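Local coordinates for putative molybdenum carrier protein (PDB 3IMK) that is of unproven function but, as a putative molybdenum carrier of the circularly permuted YpsA-like SLOG family, may bind molybdenum, at residues G35-K40 against T67-L72; I11-G14 against A19-A22. All blocks are in the same frame, centred on the assembly; numbering follows the deposited sequence.

Interaction 1 (G35-K40 against T67-L72)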
loop_
_atom_site.group_PDB
_atom_site.type_symbol
_atom_site.label_atom_id
_atom_site.label_comp_id
_atom_site.label_asym_id
_atom_site.label_seq_id
_atom_site.Cartn_x
_atom_site.Cartn_y
_atom_site.Cartn_z
ATOM N N GLY A 35 -1.978 9.510 3.974
ATOM C CA GLY A 35 -0.695 10.110 4.202
ATOM C C GLY A 35 0.393 9.188 3.693
ATOM O O GLY A 35 0.154 8.314 2.866
ATOM N N GLY A 36 1.597 9.384 4.230
ATOM C CA GLY A 36 2.707 8.513 3.877
ATOM C C GLY A 36 4.016 9.257 3.857
ATOM O O GLY A 36 4.088 10.463 3.597
ATOM N N TRP A 37 5.064 8.513 4.075
ATOM C CA TRP A 37 6.423 9.022 4.018
ATOM C C TRP A 37 6.997 8.816 2.632
ATOM O O TRP A 37 6.915 7.744 2.060
ATOM C CB TRP A 37 7.271 8.262 5.017
ATOM C CG TRP A 37 6.847 8.557 6.423
ATOM C CD1 TRP A 37 6.012 7.793 7.210
ATOM C CD2 TRP A 37 7.208 9.695 7.217
ATOM N NE1 TRP A 37 5.845 8.386 8.477
ATOM C CE2 TRP A 37 6.590 9.543 8.498
ATOM C CE3 TRP A 37 8.053 10.779 6.999
ATOM C CZ2 TRP A 37 6.773 10.473 9.525
ATOM C CZ3 TRP A 37 8.199 11.723 8.005
ATOM C CH2 TRP A 37 7.561 11.569 9.240
ATOM N N VAL A 38 7.601 9.872 2.102
ATOM C CA VAL A 38 8.257 9.883 0.808
ATOM C C VAL A 38 9.723 10.271 1.007
ATOM O O VAL A 38 10.079 10.853 2.038
ATOM C CB VAL A 38 7.520 10.869 -0.180
ATOM C CG1 VAL A 38 6.085 10.383 -0.431
ATOM C CG2 VAL A 38 7.543 12.309 0.290
ATOM N N PRO A 39 10.579 9.995 0.013
ATOM C CA PRO A 39 11.970 10.486 0.146
ATOM C C PRO A 39 12.047 11.992 0.264
ATOM O O PRO A 39 11.190 12.678 -0.262
ATOM C CB PRO A 39 12.632 10.010 -1.163
ATOM C CG PRO A 39 11.739 8.880 -1.659
ATOM C CD PRO A 39 10.364 9.314 -1.270
ATOM N N LYS A 40 13.119 12.512 0.873
ATOM C CA LYS A 40 13.414 13.926 0.744
ATOM C C LYS A 40 13.309 14.327 -0.728
ATOM O O LYS A 40 13.769 13.607 -1.599
ATOM C CB LYS A 40 14.797 14.234 1.295
ATOM C CG LYS A 40 15.093 15.703 1.383
ATOM C CD LYS A 40 16.530 15.940 1.844
ATOM C CE LYS A 40 17.603 15.609 0.779
ATOM N NZ LYS A 40 18.960 16.099 1.211
ATOM N N THR A 67 10.379 3.320 2.757
ATOM C CA THR A 67 9.606 2.054 2.788
ATOM C C THR A 67 9.561 1.497 4.188
ATOM O O THR A 67 8.490 1.142 4.659
ATOM C CB THR A 67 10.278 1.089 1.782
ATOM O OG1 THR A 67 10.154 1.684 0.485
ATOM C CG2 THR A 67 9.695 -0.294 1.820
ATOM N N GLU A 68 10.698 1.513 4.868
ATOM C CA GLU A 68 10.747 1.037 6.246
ATOM C C GLU A 68 9.812 1.849 7.153
ATOM O O GLU A 68 9.116 1.286 7.996
ATOM C CB GLU A 68 12.190 1.114 6.782
ATOM C CG GLU A 68 12.398 0.575 8.213
ATOM C CD GLU A 68 13.828 0.762 8.695
ATOM O OE1 GLU A 68 14.484 1.770 8.358
ATOM O OE2 GLU A 68 14.330 -0.149 9.389
ATOM N N LYS A 69 9.848 3.180 6.994
ATOM C CA LYS A 69 9.049 4.117 7.833
ATOM C C LYS A 69 7.539 3.859 7.648
ATOM O O LYS A 69 6.791 3.871 8.640
ATOM C CB LYS A 69 9.421 5.598 7.522
ATOM C CG LYS A 69 8.833 6.614 8.530
ATOM C CD LYS A 69 9.667 6.640 9.797
ATOM C CE LYS A 69 9.131 7.666 10.788
ATOM N NZ LYS A 69 9.984 7.744 12.048
ATOM N N ASN A 70 7.102 3.615 6.409
ATOM C CA ASN A 70 5.655 3.335 6.210
ATOM C C ASN A 70 5.218 2.023 6.863
ATOM O O ASN A 70 4.123 1.930 7.393
ATOM C CB ASN A 70 5.284 3.414 4.748
ATOM C CG ASN A 70 5.371 4.823 4.216
ATOM O OD1 ASN A 70 4.987 5.774 4.905
ATOM N ND2 ASN A 70 5.921 4.972 3.003
ATOM N N VAL A 71 6.093 1.028 6.882
ATOM C CA VAL A 71 5.815 -0.233 7.606
ATOM C C VAL A 71 5.687 0.017 9.103
ATOM O O VAL A 71 4.807 -0.560 9.762
ATOM C CB VAL A 71 6.901 -1.326 7.287
ATOM C CG1 VAL A 71 6.803 -2.560 8.225
ATOM C CG2 VAL A 71 6.826 -1.788 5.821
ATOM N N LEU A 72 6.561 0.855 9.631
ATOM C CA LEU A 72 6.600 1.104 11.073
ATOM C C LEU A 72 5.455 2.007 11.518
ATOM O O LEU A 72 4.984 1.873 12.660
ATOM C CB LEU A 72 7.928 1.721 11.484
ATOM C CG LEU A 72 9.092 0.758 11.522
ATOM C CD1 LEU A 72 10.451 1.504 11.600
ATOM C CD2 LEU A 72 8.955 -0.199 12.706
#

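Interaction 2 (I11-G14 against A19-A22)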
loop_
_atom_site.group_PDB
_atom_site.type_symbol
_atom_site.label_atom_id
_atom_site.label_comp_id
_atom_site.label_asym_id
_atom_site.label_seq_id
_atom_site.Cartn_x
_atom_site.Cartn_y
_atom_site.Cartn_z
ATOM N N ILE A 11 -5.258 5.414 4.898
ATOM C CA ILE A 11 -4.422 4.678 3.951
ATOM C C ILE A 11 -3.144 5.438 3.791
ATOM O O ILE A 11 -3.177 6.654 3.587
ATOM C CB ILE A 11 -5.120 4.477 2.604
ATOM C CG1 ILE A 11 -6.258 3.446 2.770
ATOM C CG2 ILE A 11 -4.110 4.002 1.510
ATOM C CD1 ILE A 11 -7.246 3.367 1.573
ATOM N N ILE A 12 -2.002 4.753 3.888
ATOM C CA ILE A 12 -0.745 5.388 3.577
ATOM C C ILE A 12 0.043 4.637 2.504
ATOM O O ILE A 12 -0.159 3.447 2.308
ATOM C CB ILE A 12 0.139 5.616 4.837
ATOM C CG1 ILE A 12 0.753 4.334 5.404
ATOM C CG2 ILE A 12 -0.657 6.344 5.952
ATOM C CD1 ILE A 12 1.849 4.613 6.503
ATOM N N SER A 13 0.981 5.341 1.869
ATOM C CA SER A 13 1.931 4.682 0.989
ATOM C C SER A 13 3.147 5.582 0.798
ATOM O O SER A 13 3.191 6.693 1.282
ATOM C CB SER A 13 1.306 4.391 -0.363
ATOM O OG SER A 13 1.291 5.563 -1.199
ATOM N N GLY A 14 4.108 5.061 0.059
ATOM C CA GLY A 14 5.374 5.744 -0.181
ATOM C C GLY A 14 5.377 6.624 -1.407
ATOM O O GLY A 14 6.421 7.119 -1.779
ATOM N N ALA A 19 1.451 0.689 -7.401
ATOM C CA ALA A 19 0.610 0.379 -6.255
ATOM C C ALA A 19 0.477 1.549 -5.270
ATOM O O ALA A 19 -0.633 1.855 -4.810
ATOM C CB ALA A 19 1.169 -0.874 -5.490
ATOM N N ASP A 20 1.602 2.188 -4.921
ATOM C CA ASP A 20 1.538 3.277 -3.924
ATOM C C ASP A 20 0.553 4.376 -4.394
ATOM O O ASP A 20 -0.183 4.984 -3.579
ATOM C CB ASP A 20 2.898 3.953 -3.741
ATOM C CG ASP A 20 3.911 3.206 -2.905
ATOM O OD1 ASP A 20 3.652 2.109 -2.400
ATOM O OD2 ASP A 20 5.015 3.809 -2.774
ATOM N N ARG A 21 0.664 4.759 -5.661
ATOM C CA ARG A 21 -0.099 5.883 -6.207
ATOM C C ARG A 21 -1.584 5.535 -6.302
ATOM O O ARG A 21 -2.470 6.348 -5.929
ATOM C CB ARG A 21 0.485 6.322 -7.547
ATOM C CG ARG A 21 0.058 7.753 -7.950
ATOM C CD ARG A 21 0.741 8.849 -7.075
ATOM N NE ARG A 21 2.205 8.861 -7.140
ATOM C CZ ARG A 21 2.919 9.435 -8.100
ATOM N NH1 ARG A 21 2.322 10.075 -9.090
ATOM N NH2 ARG A 21 4.248 9.377 -8.075
ATOM N N ALA A 22 -1.881 4.284 -6.697
ATOM C CA ALA A 22 -3.247 3.824 -6.684
ATOM C C ALA A 22 -3.838 3.868 -5.282
ATOM O O ALA A 22 -5.028 4.213 -5.096
ATOM C CB ALA A 22 -3.378 2.391 -7.276
#

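Interaction 1 (G35-K40 against T67-L72)
Asn70 reads the backbone of Trp37 with both ends of its side-chain amide. OD1 accepts the nearly straight bond from Trp37 N at 2.9 Å (168° at the hydrogen), and ND2 donates to Trp37 O at 3.1 Å. Each bond meets its acceptor on a lone pair, in the carbonyl plane, and the ND2 partner lies close to the plane of the amide. With an N-H facing OD1 and a C=O facing ND2, a flipped amide would put like against like. The same OD1 also sits at the rim of the indole, in its plane, 3.2 Å from Trp37 CD1.

Lys69 takes the face of that ring. Its CG is set anti to the backbone N (chi1 -169°), and a bend at chi2 (79°) then carries the chain along the indole. CG makes a CH-pi contact over the five-membered ring, 3.3 Å from its centroid, and CE follows at 3.9 Å from Trp37 CZ2. The ammonium lies too far off for more than a weak cation-pi attraction; Lys69 NZ is instead hydrogen-bonded to O4 of a bound polyether, probably a crystallisation additive, whose pocket Trp37 and Lys69 line with Met58 and Asp73.

The contact joins helix 63-72 to the end of strand 34-38 in a Rossmann-like alpha/beta fold with a parallel sheet. Because Asn70 uses backbone groups of Trp37 at this next-to-outermost strand, an alanine here would probably leave the N-H and C=O of Trp37 without these partners and open a gap between strand and helix.

Gly36, whose backbone angles would press a CB against the preceding carbonyl, passes close by, its CA 3.7 Å from Asn70 OD1. Beyond the helix segment, Asp73 OD2 accepts a hydrogen bond from Trp37 NE1, and Met58 touches both Trp37 and Lys69.

Interaction 2 (I11-G14 against A19-A22)
Ser13, close after Ile12 of strand 10-12, meets Asp20 near the start of helix 19-29, their CA atoms 5.1 Å apart. The hydroxyl of Ser13 donates to the main-chain carbonyl of Asp20, OG to O 2.9 Å. The approach is tilted: the C=O...OG angle is 110°, and OG stands above the carbonyl plane instead of on a lone pair. A chi1 of 80° places OG between the backbone N and the carbonyl carbon of Ser13, from where it reaches across to the helix. OG also takes the backbone N-H of Gly15, so this buried hydroxyl has one partner on the helix and one in the loop.

Packing is close beside this bond. Asp20 CB lies 3.4 Å from Ser13 OG, and the carboxylate rises past it toward Gly14, with OD2 3.2 Å from Gly14 C. A side chain on Gly14 would be pressed against that oxygen, which fits the glycine found there. The stronger partner of OD2 is the backbone N of Gln16, so the carboxylate holds the turn of the loop from the helix side.

The other carboxylate oxygen marks the looser side. OD1 comes no nearer to the strand segment than 3.9 Å, at Ser13 CB, and instead hydrogen-bonds a bound glycerol; though this is probably a remnant of the crystal-growth solution, it suggests that small polar molecules can reach this side.

The glycine-containing loop links strand 10-12 to helix 19-29 in the beta-alpha-beta unit completed by strand 34-38, an arrangement consistent with the ligand-binding loops of Rossmann-like folds. Ile11 packs on Ala23, Phe26 and Ala27 of the same helix, Ala22 lies against helix 145-157, and strand 10-12 runs between strands 34-38 and 131-135.

How the interactions relate
Both contacts fasten a helix to one parallel sheet, at the neighbouring strands 34-38 and 10-12. Interaction 2 lies near the centre of the chain and is wholly buried; interaction 1 is further out and only partly buried. Their chemistry follows: a small polar contact of hydroxyl, carboxylate and glycine in interaction 2, a paired amide grip with an aromatic ring under an aliphatic chain in interaction 1. Gly35 joins them, its N probably bonded to Ile11 O (3.1 Å) and its O to Ser13 N (3.2 Å), while Asn70 ND2 packs 3.3 Å from Gly14 CA. Each contact borders a bound small molecule, probably a crystallisation additive.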